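Local coordinates for methylenetetrahydrofolate--tRNA-(uracil-5-)-methyltransferase trmFO (Thermus thermophilus, PDB 3G5S), which probably catalyses the folate- and FAD-dependent methylation of uridine 54 in tRNA to 5-methyluridine, with methylenetetrahydrofolate as the carbon donor, at residues 62-67 with 342-347; 69-74 with 373-378; 56-61 with 91-96. One frame throughout, in Å; residues are numbered along the deposited sequence.

In the fold
All three contacts are built round the chain from strand 54-57 into helix 63-74. Contact 1 sets the start of that helix beside the start of helix 343-361, where residues of 342-347 meet FAD directly. Contact 2, centred about 8 Å from the centre of contact 1, uses the later turns of helix 63-74 and joins them to helix 374-384; the side chain of Leu-375 is about 13 Å from FAD. In contact 3 the segment just before the helix, 56-61, pairs with 91-96; its centre is about 10 Å from that of contact 1 and 15 Å from that of contact 2. Lys-64 CD lies 3.8 Å from Gly-56 CA, and Ala-63 CB lies 3.6 Å from Met-374 CE, so the contacts adjoin.

Contact 1: 62-67 with 342-347; sequences NAKGLL and GYLESA. With FAD (flavin-adenine dinucleotide), chain B.
One face of the Tyr-343 ring is stacked against the pyrimidine end of the flavin, with FAD C2 3.4 Å above the ring plane and over its centre; FAD O4' sits at the ring's edge, in plane. The ring's OH is bonded to Ser-52 O. With an alanine here the pyrimidine end of the flavin would probably lose the ring packed on its face, and Ser-52 O the hydroxyl it is bonded to. Tyr-343 N, in the first turn of its helix, donates to FAD O2 at 3.0 Å, a placement that could favour negative charge on this part of a reduced flavin. Behind it, Gly-342 O is gripped by Ser-346 N and Ser-346 OG from opposite faces of its plane.

The carboxylate of Glu-345 receives Lys-64 across the segments. Lys-64 NZ is 2.7 Å from Glu-345 OE2, on the syn lone pair, and makes a weak second bond to OE1. The lysine chain runs straight until it bends at chi4 (-82°), which turns NZ into the carboxylate, and it meets the glutamate side chain roughly perpendicularly. Glu-345 OE2 also takes Ala-395 N, so the buried acid has two partners. Beside this pair Leu-67 and Leu-344 lie alongside each other, running in opposite senses, and pack tightly: Leu-67 CD2 is 3.5 Å from Leu-344 CG.

The segments' helix axes are 10.5 Å apart and inclined at 36°. Helix 374-384 touches Leu-67 through Met-374 and Glu-345 through Leu-378, while Met-79 of helix 77-84 packs on Leu-344.

Contact 2: 69-74 with 373-378; sequences AEMRRA and SMLGGL
Glu-70 takes two backbone amides of 373-378 at once with its carboxylate. Its OE2 accepts from Met-374 N at 2.7 Å and its OE1 from Leu-375 N at 2.9 Å, each on the syn lone pair, so that the two N-H groups approach the open end of the carboxylate side by side, one to each oxygen. Both bonds are fairly straight. Held by both oxygens, the carboxylate has little liberty to turn about its last bond. Carbon neighbours close in beside it: Ser-373 CB is 3.2 Å from Glu-70 OE2, and the CB atoms of Met-374 and Leu-375 lie near OE1. Next to this polar group, Met-71, present as selenomethionine, brings its CE to 3.8 Å from Leu-375 CD2, the two side chains crossing at about a right angle.

The amides belong to the first turn of helix 374-384, whose N-cap is Ser-373. Its OG, placed between the backbone N and the carbonyl carbon (chi1 71°), accepts from Gly-376 N at 3.0 Å, so that three successive amides at the helix start are taken by side chains, two by Glu-70 and the third by the serine. The negative carboxylate would also be expected to interact favourably with the positive end of the helix dipole. Ser-373 OG is in turn bonded to Pro-370 O, which fixes the rotation of the hydroxyl.

Farther out, Glu-70 projects on an extended chain from the last turns of helix 63-74; the axes of the short helical segments 69-74 and 374-378 are inclined at 108°. Phe-424 of helix 409-429 packs against both Glu-70 and Met-71, and Ala-348 of helix 343-361 touches Met-71 and Leu-375.

Contact 3: 56-61 with 91-96; sequences GGEGET and GALAVD
Glu-58 sets its CG anti to its own carbonyl carbon (chi1 -73°) and from there extends across Leu-93, whose CG is anti to the backbone N (chi1 175°), which carries its branch onto Met-79 and Ala-82 of helix 77-84. Glu-58 CG comes within 3.7 Å of Leu-93 CB. This CG methylene packs on Leu-93, while OE2 goes on to a salt bridge with Arg-86.

The backbones pair antiparallel at one bridge. Gly-57 and Ala-92 make a non-hydrogen-bonded pair, flanked by Leu-93 N to Gly-56 O at 3.0 Å and Glu-58 N to Gly-91 O at 3.1 Å. The latter lies in the carbonyl plane, whereas Leu-93 N is tilted 29° from that of Gly-56. Strand 54-57 is an outermost strand of this three-stranded sheet.

Each bonded carbonyl has a second partner: Gln-68 NE2 for Gly-56 O, and for Gly-91 O a water that donates at 2.8 Å. Across the two segments the direct polar bonding is all backbone; the charge of Glu-58 is met by Arg-86 outside them, and both bonded carbonyls are shared with a further donor.

Contact 1: 62-67 with 342-347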
# COMPACT_ATOMS: atom_id res chain seq x y z
N ASN A 62 5.75 14.10 -7.05
CA ASN A 62 5.03 13.23 -6.12
C ASN A 62 4.63 11.91 -6.75
O ASN A 62 3.99 11.88 -7.80
CB ASN A 62 3.77 13.91 -5.59
CG ASN A 62 4.07 15.10 -4.72
OD1 ASN A 62 4.80 14.99 -3.74
ND2 ASN A 62 3.49 16.24 -5.05
N ALA A 63 4.99 10.80 -6.10
CA ALA A 63 4.60 9.48 -6.60
C ALA A 63 3.08 9.35 -6.74
O ALA A 63 2.59 8.75 -7.69
CB ALA A 63 5.14 8.40 -5.69
N LYS A 64 2.33 9.89 -5.78
CA LYS A 64 0.88 9.87 -5.87
C LYS A 64 0.40 10.75 -7.03
O LYS A 64 -0.62 10.46 -7.65
CB LYS A 64 0.26 10.31 -4.54
CG LYS A 64 0.34 9.22 -3.45
CD LYS A 64 -0.25 9.69 -2.13
CE LYS A 64 -0.15 8.62 -1.06
NZ LYS A 64 -1.23 7.60 -1.15
N GLY A 65 1.14 11.81 -7.33
CA GLY A 65 0.83 12.65 -8.47
C GLY A 65 0.94 11.88 -9.78
O GLY A 65 0.12 12.04 -10.68
N LEU A 66 1.98 11.05 -9.90
CA LEU A 66 2.08 10.20 -11.08
C LEU A 66 0.91 9.23 -11.15
O LEU A 66 0.30 9.05 -12.20
CB LEU A 66 3.40 9.44 -11.09
CG LEU A 66 3.55 8.39 -12.18
CD1 LEU A 66 3.32 8.97 -13.57
CD2 LEU A 66 4.91 7.70 -12.10
N LEU A 67 0.57 8.59 -10.03
CA LEU A 67 -0.53 7.64 -10.04
C LEU A 67 -1.85 8.32 -10.41
O LEU A 67 -2.67 7.75 -11.14
CB LEU A 67 -0.62 6.91 -8.70
CG LEU A 67 -1.62 5.76 -8.62
CD1 LEU A 67 -1.38 4.71 -9.68
CD2 LEU A 67 -1.57 5.13 -7.24
N GLY A 342 -4.10 3.45 0.80
CA GLY A 342 -4.40 4.75 0.21
C GLY A 342 -5.62 4.70 -0.69
O GLY A 342 -5.86 3.71 -1.38
N TYR A 343 -6.40 5.79 -0.69
CA TYR A 343 -7.61 5.82 -1.51
C TYR A 343 -7.29 5.58 -2.98
O TYR A 343 -7.94 4.79 -3.66
CB TYR A 343 -8.36 7.14 -1.40
CG TYR A 343 -8.73 7.60 -0.01
CD1 TYR A 343 -9.54 6.84 0.83
CD2 TYR A 343 -8.31 8.84 0.45
CE1 TYR A 343 -9.89 7.30 2.09
CE2 TYR A 343 -8.65 9.31 1.70
CZ TYR A 343 -9.44 8.54 2.52
OH TYR A 343 -9.79 9.01 3.77
N LEU A 344 -6.29 6.29 -3.48
CA LEU A 344 -5.91 6.23 -4.87
C LEU A 344 -5.32 4.87 -5.26
O LEU A 344 -5.67 4.31 -6.31
CB LEU A 344 -4.88 7.33 -5.12
CG LEU A 344 -4.12 7.37 -6.43
CD1 LEU A 344 -5.08 7.74 -7.53
CD2 LEU A 344 -2.98 8.37 -6.33
N GLU A 345 -4.43 4.36 -4.43
CA GLU A 345 -3.85 3.04 -4.64
C GLU A 345 -4.95 1.98 -4.68
O GLU A 345 -4.88 1.03 -5.46
CB GLU A 345 -2.87 2.71 -3.51
CG GLU A 345 -1.57 3.51 -3.52
CD GLU A 345 -1.64 4.88 -2.84
OE1 GLU A 345 -2.74 5.42 -2.59
OE2 GLU A 345 -0.55 5.43 -2.56
N SER A 346 -5.94 2.15 -3.82
CA SER A 346 -7.05 1.21 -3.79
C SER A 346 -7.85 1.29 -5.09
O SER A 346 -8.13 0.27 -5.72
CB SER A 346 -7.91 1.46 -2.55
OG SER A 346 -7.16 1.16 -1.38
N ALA A 347 -8.21 2.50 -5.51
CA ALA A 347 -8.90 2.66 -6.79
C ALA A 347 -8.08 2.10 -7.95
O ALA A 347 -8.62 1.45 -8.84
CB ALA A 347 -9.23 4.14 -7.02
PA FAD B . -13.14 0.40 1.49
O1A FAD B . -13.22 0.33 2.99
O2A FAD B . -13.18 1.75 0.84
O5B FAD B . -14.29 -0.48 0.81
C5B FAD B . -14.58 -1.78 1.26
C4B FAD B . -16.08 -1.98 1.13
O4B FAD B . -16.40 -3.34 1.36
C3B FAD B . -16.85 -1.17 2.17
O3B FAD B . -17.86 -0.39 1.56
C2B FAD B . -17.44 -2.23 3.11
O2B FAD B . -18.69 -1.89 3.67
C1B FAD B . -17.57 -3.42 2.18
N9A FAD B . -17.54 -4.77 2.78
C8A FAD B . -16.65 -5.26 3.69
N7A FAD B . -16.91 -6.57 3.89
C5A FAD B . -17.96 -6.91 3.09
C6A FAD B . -18.65 -8.09 2.89
N6A FAD B . -18.23 -9.27 3.38
N1A FAD B . -19.69 -8.10 1.99
C2A FAD B . -20.06 -6.96 1.31
N3A FAD B . -19.38 -5.78 1.51
C4A FAD B . -18.36 -5.78 2.39
N1 FAD B . -6.54 6.20 3.14
C2 FAD B . -6.00 7.38 2.69
O2 FAD B . -5.48 7.44 1.58
N3 FAD B . -6.06 8.50 3.49
C4 FAD B . -6.65 8.49 4.75
O4 FAD B . -6.68 9.51 5.44
C4X FAD B . -7.19 7.29 5.19
N5 FAD B . -7.79 7.20 6.43
C5X FAD B . -8.33 6.01 6.85
C6 FAD B . -8.94 5.94 8.10
C7 FAD B . -9.48 4.75 8.56
C7M FAD B . -10.14 4.68 9.91
C8 FAD B . -9.43 3.62 7.75
C8M FAD B . -10.02 2.32 8.22
C9 FAD B . -8.82 3.68 6.49
C9A FAD B . -8.27 4.88 6.04
N10 FAD B . -7.65 4.94 4.80
C10 FAD B . -7.13 6.15 4.38
C1' FAD B . -7.01 3.69 4.23
C2' FAD B . -7.57 3.26 2.86
O2' FAD B . -6.96 3.94 1.78
C3' FAD B . -9.10 3.38 2.80
O3' FAD B . -9.62 2.48 3.75
C4' FAD B . -9.67 3.06 1.42
O4' FAD B . -11.04 3.43 1.43
C5' FAD B . -9.49 1.60 1.05
O5' FAD B . -10.27 1.30 -0.09
P FAD B . -10.90 -0.17 -0.25
O1P FAD B . -9.83 -1.21 -0.16
O2P FAD B . -11.75 -0.14 -1.47
O3P FAD B . -11.79 -0.36 1.07

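Contact 2: 69-74 with 373-378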
# COMPACT_ATOMS: atom_id res chain seq x y z
N ALA A 69 -2.16 10.92 -12.40
CA ALA A 69 -2.09 11.16 -13.83
C ALA A 69 -2.33 9.88 -14.63
O ALA A 69 -3.03 9.91 -15.65
CB ALA A 69 -0.75 11.79 -14.21
N GLU A 70 -1.76 8.78 -14.18
CA GLU A 70 -1.99 7.50 -14.83
C GLU A 70 -3.46 7.14 -14.81
O GLU A 70 -4.02 6.70 -15.81
CB GLU A 70 -1.18 6.39 -14.14
CG GLU A 70 0.32 6.51 -14.34
CD GLU A 70 1.15 5.52 -13.54
OE1 GLU A 70 0.61 4.71 -12.73
OE2 GLU A 70 2.39 5.57 -13.72
N MSE A 71 -4.09 7.32 -13.66
CA MSE A 71 -5.50 6.96 -13.53
C MSE A 71 -6.41 7.85 -14.39
O MSE A 71 -7.41 7.37 -14.92
CB MSE A 71 -5.91 6.90 -12.07
CG MSE A 71 -5.35 5.66 -11.36
SE MSE A 71 -5.95 3.98 -12.19
CE MSE A 71 -4.41 3.67 -13.33
N ARG A 72 -6.06 9.13 -14.56
CA ARG A 72 -6.80 9.95 -15.52
C ARG A 72 -6.67 9.39 -16.92
O ARG A 72 -7.65 9.31 -17.66
CB ARG A 72 -6.32 11.39 -15.52
CG ARG A 72 -6.69 12.18 -14.28
CD ARG A 72 -6.51 13.68 -14.51
NE ARG A 72 -6.78 14.43 -13.29
CZ ARG A 72 -5.87 14.75 -12.38
NH1 ARG A 72 -4.59 14.43 -12.56
NH2 ARG A 72 -6.24 15.39 -11.28
N ARG A 73 -5.45 9.02 -17.31
CA ARG A 73 -5.23 8.49 -18.64
C ARG A 73 -6.04 7.21 -18.84
O ARG A 73 -6.50 6.94 -19.94
CB ARG A 73 -3.74 8.23 -18.89
CG ARG A 73 -2.84 9.46 -18.81
CD ARG A 73 -2.81 10.26 -20.09
NE ARG A 73 -1.95 11.44 -20.01
CZ ARG A 73 -0.73 11.52 -20.55
NH1 ARG A 73 -0.21 10.49 -21.19
NH2 ARG A 73 -0.03 12.65 -20.44
N ALA A 74 -6.20 6.43 -17.77
CA ALA A 74 -6.96 5.19 -17.82
C ALA A 74 -8.47 5.41 -17.86
O ALA A 74 -9.21 4.47 -18.12
CB ALA A 74 -6.58 4.29 -16.65
N SER A 373 5.82 2.55 -14.62
CA SER A 373 4.61 3.23 -14.19
C SER A 373 4.42 3.02 -12.70
O SER A 373 4.90 2.03 -12.14
CB SER A 373 3.38 2.75 -14.97
OG SER A 373 3.00 1.43 -14.62
N MSE A 374 3.73 3.95 -12.06
CA MSE A 374 3.52 3.82 -10.63
C MSE A 374 2.58 2.64 -10.33
O MSE A 374 2.83 1.87 -9.40
CB MSE A 374 2.99 5.12 -10.02
CG MSE A 374 2.92 5.11 -8.50
SE MSE A 374 4.61 4.69 -7.62
CE MSE A 374 5.71 6.09 -8.40
N LEU A 375 1.50 2.49 -11.09
CA LEU A 375 0.63 1.34 -10.85
C LEU A 375 1.39 0.04 -11.08
O LEU A 375 1.26 -0.91 -10.30
CB LEU A 375 -0.63 1.40 -11.72
CG LEU A 375 -1.57 0.20 -11.54
CD1 LEU A 375 -1.94 -0.01 -10.06
CD2 LEU A 375 -2.81 0.37 -12.39
N GLY A 376 2.20 -0.01 -12.13
CA GLY A 376 3.00 -1.18 -12.41
C GLY A 376 4.00 -1.47 -11.30
O GLY A 376 4.17 -2.61 -10.89
N GLY A 377 4.67 -0.44 -10.83
CA GLY A 377 5.61 -0.63 -9.74
C GLY A 377 4.90 -1.15 -8.50
O GLY A 377 5.42 -2.02 -7.80
N LEU A 378 3.72 -0.62 -8.22
CA LEU A 378 2.97 -1.04 -7.04
C LEU A 378 2.56 -2.52 -7.11
O LEU A 378 2.81 -3.27 -6.17
CB LEU A 378 1.76 -0.14 -6.89
CG LEU A 378 0.91 -0.36 -5.65
CD1 LEU A 378 1.70 -0.19 -4.36
CD2 LEU A 378 -0.28 0.57 -5.69

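Contact 3: 56-61 with 91-96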
# COMPACT_ATOMS: atom_id res chain seq x y z
N GLY A 56 -3.69 12.81 -2.20
CA GLY A 56 -2.25 12.87 -2.33
C GLY A 56 -1.77 14.10 -3.08
O GLY A 56 -2.53 14.76 -3.78
N GLY A 57 -0.48 14.40 -2.94
CA GLY A 57 0.13 15.52 -3.65
C GLY A 57 0.06 15.36 -5.16
O GLY A 57 0.27 14.26 -5.68
N GLU A 58 -0.20 16.46 -5.86
CA GLU A 58 -0.40 16.44 -7.31
C GLU A 58 0.86 16.67 -8.12
O GLU A 58 0.90 16.38 -9.32
CB GLU A 58 -1.36 17.56 -7.71
CG GLU A 58 -2.81 17.35 -7.36
CD GLU A 58 -3.69 18.28 -8.15
OE1 GLU A 58 -3.78 19.48 -7.79
OE2 GLU A 58 -4.28 17.83 -9.15
N GLY A 59 1.88 17.23 -7.49
CA GLY A 59 3.07 17.65 -8.21
C GLY A 59 3.78 16.55 -8.98
O GLY A 59 3.64 15.36 -8.68
N GLU A 60 4.55 16.95 -9.99
CA GLU A 60 5.34 16.02 -10.80
C GLU A 60 6.49 15.42 -10.01
O GLU A 60 7.20 14.53 -10.49
CB GLU A 60 5.90 16.71 -12.04
CG GLU A 60 4.88 16.95 -13.12
CD GLU A 60 5.46 17.76 -14.27
OE1 GLU A 60 6.68 18.01 -14.25
OE2 GLU A 60 4.69 18.15 -15.17
N THR A 61 6.68 15.91 -8.79
CA THR A 61 7.68 15.33 -7.91
C THR A 61 7.06 14.32 -6.93
O THR A 61 7.78 13.76 -6.11
CB THR A 61 8.39 16.40 -7.08
OG1 THR A 61 7.42 17.08 -6.27
CG2 THR A 61 9.09 17.40 -7.99
N GLY A 91 -1.71 22.04 -2.46
CA GLY A 91 -0.83 21.23 -3.28
C GLY A 91 -1.31 19.81 -3.47
O GLY A 91 -0.86 19.10 -4.37
N ALA A 92 -2.24 19.38 -2.62
CA ALA A 92 -2.82 18.06 -2.72
C ALA A 92 -4.10 18.12 -3.52
O ALA A 92 -4.77 19.15 -3.58
CB ALA A 92 -3.09 17.49 -1.34
N LEU A 93 -4.44 16.99 -4.14
CA LEU A 93 -5.76 16.80 -4.71
C LEU A 93 -6.66 16.36 -3.58
O LEU A 93 -6.47 15.30 -3.01
CB LEU A 93 -5.71 15.73 -5.79
CG LEU A 93 -7.05 15.32 -6.41
CD1 LEU A 93 -7.74 16.51 -7.08
CD2 LEU A 93 -6.85 14.18 -7.40
N ALA A 94 -7.62 17.20 -3.23
CA ALA A 94 -8.57 16.88 -2.17
C ALA A 94 -9.98 17.10 -2.68
O ALA A 94 -10.19 17.85 -3.63
CB ALA A 94 -8.30 17.72 -0.93
N VAL A 95 -10.94 16.43 -2.04
CA VAL A 95 -12.30 16.40 -2.55
C VAL A 95 -13.33 16.76 -1.50
O VAL A 95 -13.14 16.55 -0.30
CB VAL A 95 -12.65 15.01 -3.11
CG1 VAL A 95 -11.68 14.62 -4.21
CG2 VAL A 95 -12.67 13.96 -1.99
N ASP A 96 -14.44 17.31 -1.98
CA ASP A 96 -15.66 17.37 -1.19
C ASP A 96 -16.15 15.93 -1.11
O ASP A 96 -16.50 15.34 -2.12
CB ASP A 96 -16.67 18.27 -1.88
CG ASP A 96 -17.97 18.38 -1.12
OD1 ASP A 96 -18.65 17.36 -0.91
OD2 ASP A 96 -18.34 19.51 -0.74
O HOH W 1 1.60 19.65 -5.53